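Local coordinates for protein, related to general stress protein 26(GS26) of B.subtilis (Clostridium acetobutylicum, PDB 2HQ7) that probably binds a flavin such as FMN and acts as an oxidoreductase, as a general-stress-protein-26-like member of the pyridoxamine 5'-phosphate oxidase family, at residues I20-E28 with R61-F72; L40-F48 with I136-Y144. All blocks are in the same frame, centred on the assembly; numbering follows the deposited sequence.

Contact 1 (I20-E28 with R61-F72); sequences IVMVGTNGE and RLKKNNKICLYF
Arg61, Asn26 and Thr25 bury the most surface where strand 20-26 runs antiparallel to strand 67-72 in the curled antiparallel sheet of an FMN-binding split-barrel-type fold, with the end of helix 56-64 laid against the same strand. The arginine leaves its helix with CG opposite the backbone N (chi1 166°), which sends it out towards the strand, CD 3.0 Å from Asn26 O, before a bend at chi3 turns NH1 to Thr25, whose side chain it crosses at about a right angle. There NH1 donates to Thr25 OG1 at 3.1 Å, with the hydroxyl close to the guanidinium plane, while Gly27 CA sits over one face, 3.8 Å above its centre. The other branch of Thr25 turns to apolar company: CG2 lies alongside Ile68 CG2 and also meets Leu62 CD2.

At Asn26 the strands part. Its side chain comes obliquely against that of Asn65, amide planes 49° apart and Asn26 CB 4.0 Å from Asn65 CG, and lies near Lys67. A water takes the N-H of Asn26 and donates to the carbonyls of Asn65 and Lys67. Asn65 is itself steadied by an Asx turn, its OD1 accepting from Lys67 N.

Further along, two hydrogen-bonded pairs, Gly24 with Cys69 and Met22 with Tyr71, tie the backbones together. Between them, Val23 and Leu70 form a non-hydrogen-bonded pair and point the same way into the barrel interior, where Phe122 also packs on Leu70. Cys69 and Tyr71, on the other face, pack against Ile34 and Ala36 of the second subunit. At the far end Val21 makes a CH-pi contact: its CG2 stands 3.9 Å from the Phe72 ring centroid, over the face but shifted toward the rim, closest to CE2.

Contact 2 (L40-F48 with I136-Y144); sequences LKHDGLKKF and ITFKIDEIY
This is a partly buried contact, mostly of side chains, at one end of the sheet, where the turn between strands 32-43 and 47-53 meets the turns that follow strand 134-139 at the C-terminus. Leu45, Tyr144 and Lys46 carry most of it. The tyrosine crosses Leu45 at about a right angle, and its OH accepts the Leu45 N-H at 2.7 Å in a nearly straight bond (170°), with the nitrogen near the ring plane. Tyr144 is poorly ordered, so this end is less certain. The turn it meets belongs to a beta hairpin with a classic bulge, Lys46 and Lys47 both facing Asp43, and His42 ND1 braces it by donating to Gly44 O. Leu45 points CD1 at Phe138 CE2, 4.0 Å away, while Leu8 of helix 5-16 and Leu81 also touch its side chain. Ile140 packs on Leu45 too, its CD1 3.9 Å from Leu45 CB and 3.5 Å from Leu45 O, a buried carbonyl without a polar partner in the model. Lys46 CG comes 3.7 Å from Tyr144 CE2 and its CD stands over one face of the ring; a bend at chi3 then brings NZ 3.6 Å from Asp43 OD2 in a salt bridge.

Overall arrangement
The centres of contacts 1 and 2 lie about 17 Å apart on one curled antiparallel sheet, in which strands 20-26 and 32-43 are neighbours. Their segments alternate along the chain: 20-28, 40-48, 61-72, then 136-144, so the C-terminal end returns to a hairpin that comes, in sequence, between the two segments of contact 1. They meet inside the barrel at Phe48, whose ring packs on Phe72 and Leu70, with planes of the two phenylalanine rings about 40° apart. Contact 1 also reaches the second subunit, whereas contact 2 touches no other chain; one therefore borders the dimer interface and the other joins the chain's C-terminal end to the sheet.

Contact 1 (I20-E28 with R61-F72)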
loop_
_atom_site.group_PDB
_atom_site.type_symbol
_atom_site.label_atom_id
_atom_site.label_comp_id
_atom_site.label_asym_id
_atom_site.label_seq_id
_atom_site.Cartn_x
_atom_site.Cartn_y
_atom_site.Cartn_z
ATOM N N ILE B 20 10.760 6.246 0.470
ATOM C CA ILE B 20 9.758 5.417 1.163
ATOM C C ILE B 20 8.983 4.584 0.174
ATOM O O ILE B 20 8.531 5.084 -0.836
ATOM C CB ILE B 20 8.728 6.277 1.948
ATOM C CG1 ILE B 20 9.433 7.330 2.806
ATOM C CG2 ILE B 20 7.868 5.402 2.856
ATOM C CD1 ILE B 20 10.466 6.735 3.761
ATOM N N VAL B 21 8.829 3.305 0.460
ATOM C CA VAL B 21 8.050 2.452 -0.404
ATOM C C VAL B 21 7.035 1.727 0.447
ATOM O O VAL B 21 7.336 1.296 1.569
ATOM C CB VAL B 21 8.933 1.424 -1.188
ATOM C CG1 VAL B 21 9.563 0.491 -0.290
ATOM C CG2 VAL B 21 8.097 0.646 -2.156
HETATM N N MSE B 22 5.851 1.546 -0.119
HETATM C CA MSE B 22 4.767 0.844 0.556
HETATM C C MSE B 22 4.910 -0.618 0.211
HETATM O O MSE B 22 4.992 -0.967 -0.978
HETATM C CB MSE B 22 3.443 1.266 0.004
HETATM C CG MSE B 22 3.212 2.717 -0.241
HETATM SE SE MSE B 22 2.293 3.258 1.272
HETATM C CE MSE B 22 3.921 3.724 2.246
ATOM N N VAL B 23 4.908 -1.486 1.199
ATOM C CA VAL B 23 5.177 -2.892 0.940
ATOM C C VAL B 23 3.978 -3.711 1.375
ATOM O O VAL B 23 3.628 -3.727 2.570
ATOM C CB VAL B 23 6.377 -3.382 1.724
ATOM C CG1 VAL B 23 6.568 -4.864 1.485
ATOM C CG2 VAL B 23 7.593 -2.587 1.383
ATOM N N GLY B 24 3.373 -4.415 0.424
ATOM C CA GLY B 24 2.270 -5.295 0.717
ATOM C C GLY B 24 2.723 -6.728 0.975
ATOM O O GLY B 24 3.497 -7.267 0.223
ATOM N N THR B 25 2.226 -7.322 2.050
ATOM C CA THR B 25 2.555 -8.666 2.429
ATOM C C THR B 25 1.277 -9.429 2.780
ATOM O O THR B 25 0.225 -8.845 2.969
ATOM C CB THR B 25 3.489 -8.706 3.665
ATOM O OG1 THR B 25 2.911 -7.940 4.729
ATOM C CG2 THR B 25 4.847 -8.200 3.356
ATOM N N ASN B 26 1.409 -10.738 2.866
ATOM C CA ASN B 26 0.313 -11.612 3.261
ATOM C C ASN B 26 0.302 -11.750 4.766
ATOM O O ASN B 26 1.164 -12.406 5.313
ATOM C CB ASN B 26 0.468 -12.963 2.626
ATOM C CG ASN B 26 0.271 -12.924 1.130
ATOM O OD1 ASN B 26 1.093 -13.419 0.373
ATOM N ND2 ASN B 26 -0.809 -12.331 0.703
ATOM N N GLY B 27 -0.643 -11.079 5.420
ATOM C CA GLY B 27 -0.713 -11.054 6.871
ATOM C C GLY B 27 -1.486 -12.218 7.462
ATOM O O GLY B 27 -1.912 -13.136 6.750
ATOM N N GLU B 28 -1.642 -12.188 8.781
ATOM C CA GLU B 28 -2.360 -13.250 9.491
ATOM C C GLU B 28 -3.806 -13.289 9.051
ATOM O O GLU B 28 -4.399 -12.246 8.702
ATOM C CB GLU B 28 -2.298 -13.038 11.015
ATOM C CG GLU B 28 -0.919 -13.220 11.643
ATOM N N ARG B 61 6.665 -14.225 9.244
ATOM C CA ARG B 61 5.734 -14.143 8.120
ATOM C C ARG B 61 6.434 -14.224 6.769
ATOM O O ARG B 61 5.985 -14.947 5.881
ATOM C CB ARG B 61 4.914 -12.844 8.166
ATOM C CG ARG B 61 4.144 -12.505 6.819
ATOM C CD ARG B 61 3.460 -11.113 6.798
ATOM N NE ARG B 61 2.873 -10.841 8.104
ATOM C CZ ARG B 61 2.472 -9.654 8.529
ATOM N NH1 ARG B 61 2.534 -8.577 7.747
ATOM N NH2 ARG B 61 1.992 -9.553 9.758
ATOM N N LEU B 62 7.494 -13.445 6.579
ATOM C CA LEU B 62 8.242 -13.503 5.317
ATOM C C LEU B 62 8.923 -14.855 5.080
ATOM O O LEU B 62 9.076 -15.290 3.940
ATOM C CB LEU B 62 9.264 -12.398 5.253
ATOM C CG LEU B 62 8.631 -11.026 5.130
ATOM C CD1 LEU B 62 9.764 -10.016 5.046
ATOM C CD2 LEU B 62 7.647 -10.948 3.934
ATOM N N LYS B 63 9.299 -15.521 6.160
ATOM C CA LYS B 63 9.856 -16.866 6.088
ATOM C C LYS B 63 8.865 -17.899 5.534
ATOM O O LYS B 63 9.254 -18.824 4.822
ATOM C CB LYS B 63 10.325 -17.317 7.482
ATOM C CG LYS B 63 11.656 -16.691 7.951
ATOM C CD LYS B 63 12.223 -17.369 9.219
ATOM C CE LYS B 63 13.635 -16.848 9.556
ATOM N NZ LYS B 63 14.087 -17.221 10.938
ATOM N N LYS B 64 7.593 -17.748 5.874
ATOM C CA LYS B 64 6.560 -18.682 5.477
ATOM C C LYS B 64 5.916 -18.255 4.168
ATOM O O LYS B 64 5.378 -19.073 3.445
ATOM C CB LYS B 64 5.482 -18.743 6.557
ATOM C CG LYS B 64 5.995 -19.088 7.958
ATOM C CD LYS B 64 5.940 -20.580 8.251
ATOM C CE LYS B 64 5.741 -20.873 9.734
ATOM N NZ LYS B 64 4.399 -20.408 10.184
ATOM N N ASN B 65 5.926 -16.953 3.871
ATOM C CA ASN B 65 5.303 -16.470 2.650
ATOM C C ASN B 65 6.006 -15.183 2.230
ATOM O O ASN B 65 5.853 -14.180 2.892
ATOM C CB ASN B 65 3.820 -16.237 2.912
ATOM C CG ASN B 65 3.042 -15.921 1.667
ATOM O OD1 ASN B 65 3.564 -15.383 0.695
ATOM N ND2 ASN B 65 1.768 -16.260 1.690
ATOM N N ASN B 66 6.798 -15.242 1.161
ATOM C CA ASN B 66 7.604 -14.109 0.692
ATOM C C ASN B 66 7.071 -13.452 -0.570
ATOM O O ASN B 66 7.780 -12.723 -1.227
ATOM C CB ASN B 66 9.059 -14.548 0.471
ATOM C CG ASN B 66 9.219 -15.523 -0.686
ATOM O OD1 ASN B 66 8.241 -15.987 -1.271
ATOM N ND2 ASN B 66 10.454 -15.777 -1.063
ATOM N N LYS B 67 5.799 -13.676 -0.875
ATOM C CA LYS B 67 5.144 -13.044 -1.997
ATOM C C LYS B 67 4.675 -11.676 -1.543
ATOM O O LYS B 67 3.932 -11.516 -0.557
ATOM C CB LYS B 67 3.977 -13.889 -2.478
ATOM C CG LYS B 67 4.394 -15.265 -3.066
ATOM C CD LYS B 67 3.162 -15.984 -3.623
ATOM C CE LYS B 67 3.544 -17.384 -4.107
ATOM N NZ LYS B 67 2.553 -17.936 -5.055
ATOM N N ILE B 68 5.183 -10.668 -2.218
ATOM C CA ILE B 68 4.912 -9.341 -1.782
ATOM C C ILE B 68 4.629 -8.463 -2.978
ATOM O O ILE B 68 4.797 -8.851 -4.154
ATOM C CB ILE B 68 6.070 -8.730 -0.926
ATOM C CG1 ILE B 68 7.301 -8.429 -1.766
ATOM C CG2 ILE B 68 6.424 -9.586 0.285
ATOM C CD1 ILE B 68 8.089 -7.255 -1.201
ATOM N N CYS B 69 4.241 -7.245 -2.680
ATOM C CA CYS B 69 4.247 -6.239 -3.705
ATOM C C CYS B 69 4.735 -4.929 -3.138
ATOM O O CYS B 69 4.673 -4.680 -1.929
ATOM C CB CYS B 69 2.886 -6.104 -4.340
ATOM S SG CYS B 69 1.770 -5.113 -3.423
ATOM N N LEU B 70 5.292 -4.126 -4.010
ATOM C CA LEU B 70 5.705 -2.735 -3.671
ATOM C C LEU B 70 4.801 -1.754 -4.360
ATOM O O LEU B 70 4.366 -1.994 -5.498
ATOM C CB LEU B 70 7.135 -2.457 -4.146
ATOM C CG LEU B 70 8.302 -3.336 -3.662
ATOM C CD1 LEU B 70 9.663 -2.681 -4.031
ATOM C CD2 LEU B 70 8.234 -3.495 -2.211
ATOM N N TYR B 71 4.544 -0.620 -3.723
ATOM C CA TYR B 71 3.758 0.444 -4.373
ATOM C C TYR B 71 4.405 1.811 -4.179
ATOM O O TYR B 71 4.840 2.139 -3.079
ATOM C CB TYR B 71 2.326 0.455 -3.825
ATOM C CG TYR B 71 1.369 1.308 -4.611
ATOM C CD1 TYR B 71 0.747 0.810 -5.748
ATOM C CD2 TYR B 71 1.102 2.601 -4.239
ATOM C CE1 TYR B 71 -0.124 1.590 -6.491
ATOM C CE2 TYR B 71 0.226 3.389 -4.988
ATOM C CZ TYR B 71 -0.373 2.863 -6.107
ATOM O OH TYR B 71 -1.228 3.648 -6.838
ATOM N N PHE B 72 4.443 2.599 -5.250
ATOM C CA PHE B 72 5.004 3.933 -5.241
ATOM C C PHE B 72 3.943 4.834 -5.750
ATOM O O PHE B 72 3.315 4.520 -6.749
ATOM C CB PHE B 72 6.186 4.047 -6.210
ATOM C CG PHE B 72 7.232 3.024 -5.996
ATOM C CD1 PHE B 72 7.078 1.755 -6.522
ATOM C CD2 PHE B 72 8.362 3.308 -5.228
ATOM C CE1 PHE B 72 8.026 0.798 -6.320
ATOM C CE2 PHE B 72 9.315 2.323 -5.013
ATOM C CZ PHE B 72 9.141 1.078 -5.573
HETATM O O HOH W 1 3.993 -11.896 2.057
#

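Contact 2 (L40-F48 with I136-Y144)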
loop_
_atom_site.group_PDB
_atom_site.type_symbol
_atom_site.label_atom_id
_atom_site.label_comp_id
_atom_site.label_asym_id
_atom_site.label_seq_id
_atom_site.Cartn_x
_atom_site.Cartn_y
_atom_site.Cartn_z
ATOM N N LEU B 40 16.756 1.386 0.315
ATOM C CA LEU B 40 18.193 1.547 0.428
ATOM C C LEU B 40 18.805 1.683 -0.974
ATOM O O LEU B 40 19.694 2.488 -1.194
ATOM C CB LEU B 40 18.806 0.339 1.140
ATOM C CG LEU B 40 18.388 0.143 2.582
ATOM C CD1 LEU B 40 18.981 -1.182 3.139
ATOM C CD2 LEU B 40 18.718 1.291 3.497
ATOM N N LYS B 41 18.317 0.904 -1.920
ATOM C CA LYS B 41 18.918 0.875 -3.249
ATOM C C LYS B 41 17.942 0.269 -4.223
ATOM O O LYS B 41 17.100 -0.551 -3.840
ATOM C CB LYS B 41 20.208 0.012 -3.231
ATOM C CG LYS B 41 20.888 -0.138 -4.604
ATOM C CD LYS B 41 22.185 -0.907 -4.558
ATOM C CE LYS B 41 22.946 -0.760 -5.893
ATOM N NZ LYS B 41 23.624 0.549 -5.965
ATOM N N HIS B 42 18.044 0.657 -5.484
ATOM C CA HIS B 42 17.377 -0.119 -6.499
ATOM C C HIS B 42 18.163 -0.231 -7.782
ATOM O O HIS B 42 19.063 0.575 -8.041
ATOM C CB HIS B 42 15.991 0.445 -6.777
ATOM C CG HIS B 42 16.000 1.769 -7.448
ATOM N ND1 HIS B 42 15.630 1.935 -8.763
ATOM C CD2 HIS B 42 16.327 2.997 -6.984
ATOM C CE1 HIS B 42 15.722 3.218 -9.079
ATOM N NE2 HIS B 42 16.155 3.882 -8.020
ATOM N N ASP B 43 17.822 -1.265 -8.558
ATOM C CA ASP B 43 18.323 -1.440 -9.898
ATOM C C ASP B 43 17.167 -1.345 -10.888
ATOM O O ASP B 43 16.485 -2.332 -11.169
ATOM C CB ASP B 43 19.025 -2.790 -10.026
ATOM C CG ASP B 43 19.634 -3.009 -11.415
ATOM O OD1 ASP B 43 19.747 -2.036 -12.193
ATOM O OD2 ASP B 43 20.005 -4.158 -11.724
ATOM N N GLY B 44 16.967 -0.163 -11.461
ATOM C CA GLY B 44 15.808 0.047 -12.298
ATOM C C GLY B 44 14.544 -0.440 -11.618
ATOM O O GLY B 44 14.332 -0.137 -10.442
ATOM N N LEU B 45 13.717 -1.190 -12.347
ATOM C CA LEU B 45 12.503 -1.804 -11.765
ATOM C C LEU B 45 12.686 -3.277 -11.456
ATOM O O LEU B 45 11.739 -3.971 -11.071
ATOM C CB LEU B 45 11.320 -1.684 -12.710
ATOM C CG LEU B 45 10.967 -0.312 -13.251
ATOM C CD1 LEU B 45 9.707 -0.415 -14.079
ATOM C CD2 LEU B 45 10.798 0.632 -12.105
ATOM N N LYS B 46 13.909 -3.752 -11.584
ATOM C CA LYS B 46 14.200 -5.177 -11.414
ATOM C C LYS B 46 14.393 -5.594 -9.974
ATOM O O LYS B 46 14.054 -6.720 -9.587
ATOM C CB LYS B 46 15.515 -5.507 -12.155
ATOM C CG LYS B 46 15.537 -5.110 -13.618
ATOM C CD LYS B 46 16.744 -5.690 -14.368
ATOM C CE LYS B 46 17.869 -4.671 -14.573
ATOM N NZ LYS B 46 19.174 -5.330 -15.012
ATOM N N LYS B 47 15.036 -4.736 -9.193
ATOM C CA LYS B 47 15.522 -5.151 -7.876
ATOM C C LYS B 47 15.541 -3.972 -6.916
ATOM O O LYS B 47 15.986 -2.874 -7.253
ATOM C CB LYS B 47 16.926 -5.811 -7.958
ATOM C CG LYS B 47 16.958 -7.298 -7.606
ATOM C CD LYS B 47 18.385 -7.874 -7.500
ATOM C CE LYS B 47 18.422 -9.406 -7.301
ATOM N NZ LYS B 47 19.766 -9.937 -6.814
ATOM N N PHE B 48 15.033 -4.216 -5.714
ATOM C CA PHE B 48 14.999 -3.208 -4.660
ATOM C C PHE B 48 15.602 -3.779 -3.391
ATOM O O PHE B 48 15.305 -4.900 -2.994
ATOM C CB PHE B 48 13.571 -2.790 -4.398
ATOM C CG PHE B 48 12.997 -1.979 -5.493
ATOM C CD1 PHE B 48 12.638 -2.584 -6.698
ATOM C CD2 PHE B 48 12.883 -0.620 -5.369
ATOM C CE1 PHE B 48 12.139 -1.859 -7.732
ATOM C CE2 PHE B 48 12.361 0.121 -6.415
ATOM C CZ PHE B 48 12.007 -0.504 -7.596
ATOM N N ILE B 136 -1.364 0.042 -17.313
ATOM C CA ILE B 136 -0.608 -0.771 -18.228
ATOM C C ILE B 136 0.137 -1.760 -17.383
ATOM O O ILE B 136 0.888 -1.359 -16.514
ATOM C CB ILE B 136 0.433 0.095 -18.998
ATOM C CG1 ILE B 136 -0.270 0.969 -20.035
ATOM C CG2 ILE B 136 1.486 -0.795 -19.675
ATOM C CD1 ILE B 136 0.191 2.386 -20.083
ATOM N N THR B 137 -0.093 -3.048 -17.640
ATOM C CA THR B 137 0.571 -4.131 -16.974
ATOM C C THR B 137 1.691 -4.598 -17.862
ATOM O O THR B 137 1.487 -4.765 -19.062
ATOM C CB THR B 137 -0.367 -5.355 -16.760
ATOM O OG1 THR B 137 -1.526 -4.963 -16.036
ATOM C CG2 THR B 137 0.325 -6.414 -15.957
ATOM N N PHE B 138 2.849 -4.874 -17.270
ATOM C CA PHE B 138 4.007 -5.371 -18.028
ATOM C C PHE B 138 4.771 -6.380 -17.228
ATOM O O PHE B 138 4.777 -6.305 -16.002
ATOM C CB PHE B 138 4.930 -4.201 -18.349
ATOM C CG PHE B 138 5.297 -3.377 -17.143
ATOM C CD1 PHE B 138 4.477 -2.331 -16.714
ATOM C CD2 PHE B 138 6.468 -3.630 -16.450
ATOM C CE1 PHE B 138 4.820 -1.576 -15.598
ATOM C CE2 PHE B 138 6.818 -2.886 -15.341
ATOM C CZ PHE B 138 5.999 -1.848 -14.909
ATOM N N LYS B 139 5.440 -7.311 -17.907
ATOM C CA LYS B 139 6.425 -8.180 -17.269
ATOM C C LYS B 139 7.773 -7.485 -17.282
ATOM O O LYS B 139 8.113 -6.792 -18.243
ATOM C CB LYS B 139 6.554 -9.523 -17.988
ATOM C CG LYS B 139 5.302 -10.376 -18.027
ATOM C CD LYS B 139 5.651 -11.761 -18.619
ATOM C CE LYS B 139 4.388 -12.569 -19.002
ATOM N NZ LYS B 139 4.688 -13.971 -19.464
ATOM N N ILE B 140 8.550 -7.662 -16.217
ATOM C CA ILE B 140 9.830 -6.971 -16.089
ATOM C C ILE B 140 10.731 -7.316 -17.261
ATOM O O ILE B 140 11.315 -6.430 -17.868
ATOM C CB ILE B 140 10.547 -7.312 -14.753
ATOM C CG1 ILE B 140 9.834 -6.635 -13.609
ATOM C CG2 ILE B 140 11.980 -6.783 -14.726
ATOM C CD1 ILE B 140 9.811 -5.164 -13.753
ATOM N N ASP B 141 10.803 -8.599 -17.592
ATOM C CA ASP B 141 11.634 -9.071 -18.699
ATOM C C ASP B 141 11.267 -8.461 -20.069
ATOM O O ASP B 141 12.105 -8.481 -20.976
ATOM C CB ASP B 141 11.643 -10.615 -18.756
ATOM C CG ASP B 141 10.479 -11.194 -19.545
ATOM O OD1 ASP B 141 10.586 -11.281 -20.788
ATOM O OD2 ASP B 141 9.477 -11.611 -18.924
ATOM N N GLU B 142 10.049 -7.928 -20.211
ATOM C CA GLU B 142 9.625 -7.246 -21.434
ATOM C C GLU B 142 10.111 -5.795 -21.460
ATOM O O GLU B 142 10.649 -5.325 -22.460
ATOM C CB GLU B 142 8.091 -7.267 -21.579
ATOM C CG GLU B 142 7.450 -8.656 -21.764
ATOM C CD GLU B 142 5.894 -8.658 -21.661
ATOM O OE1 GLU B 142 5.255 -7.657 -21.211
ATOM O OE2 GLU B 142 5.313 -9.707 -22.030
ATOM N N ILE B 143 9.923 -5.085 -20.351
ATOM C CA ILE B 143 10.231 -3.649 -20.269
ATOM C C ILE B 143 11.744 -3.357 -20.377
ATOM O O ILE B 143 12.162 -2.210 -20.272
ATOM C CB ILE B 143 9.619 -3.012 -18.962
ATOM C CG1 ILE B 143 9.362 -1.503 -19.148
ATOM C CG2 ILE B 143 10.504 -3.301 -17.749
ATOM C CD1 ILE B 143 8.354 -0.853 -18.146
ATOM N N TYR B 144 12.551 -4.398 -20.590
ATOM C CA TYR B 144 13.992 -4.266 -20.812
ATOM C C TYR B 144 14.433 -5.125 -22.019
ATOM O O TYR B 144 14.423 -4.673 -23.172
ATOM C CB TYR B 144 14.754 -4.717 -19.558
ATOM C CG TYR B 144 14.628 -3.805 -18.343
ATOM C CD1 TYR B 144 15.417 -2.658 -18.221
ATOM C CD2 TYR B 144 13.747 -4.101 -17.300
ATOM C CE1 TYR B 144 15.322 -1.824 -17.099
ATOM C CE2 TYR B 144 13.646 -3.265 -16.171
ATOM C CZ TYR B 144 14.437 -2.135 -16.081
ATOM O OH TYR B 144 14.351 -1.303 -14.991
#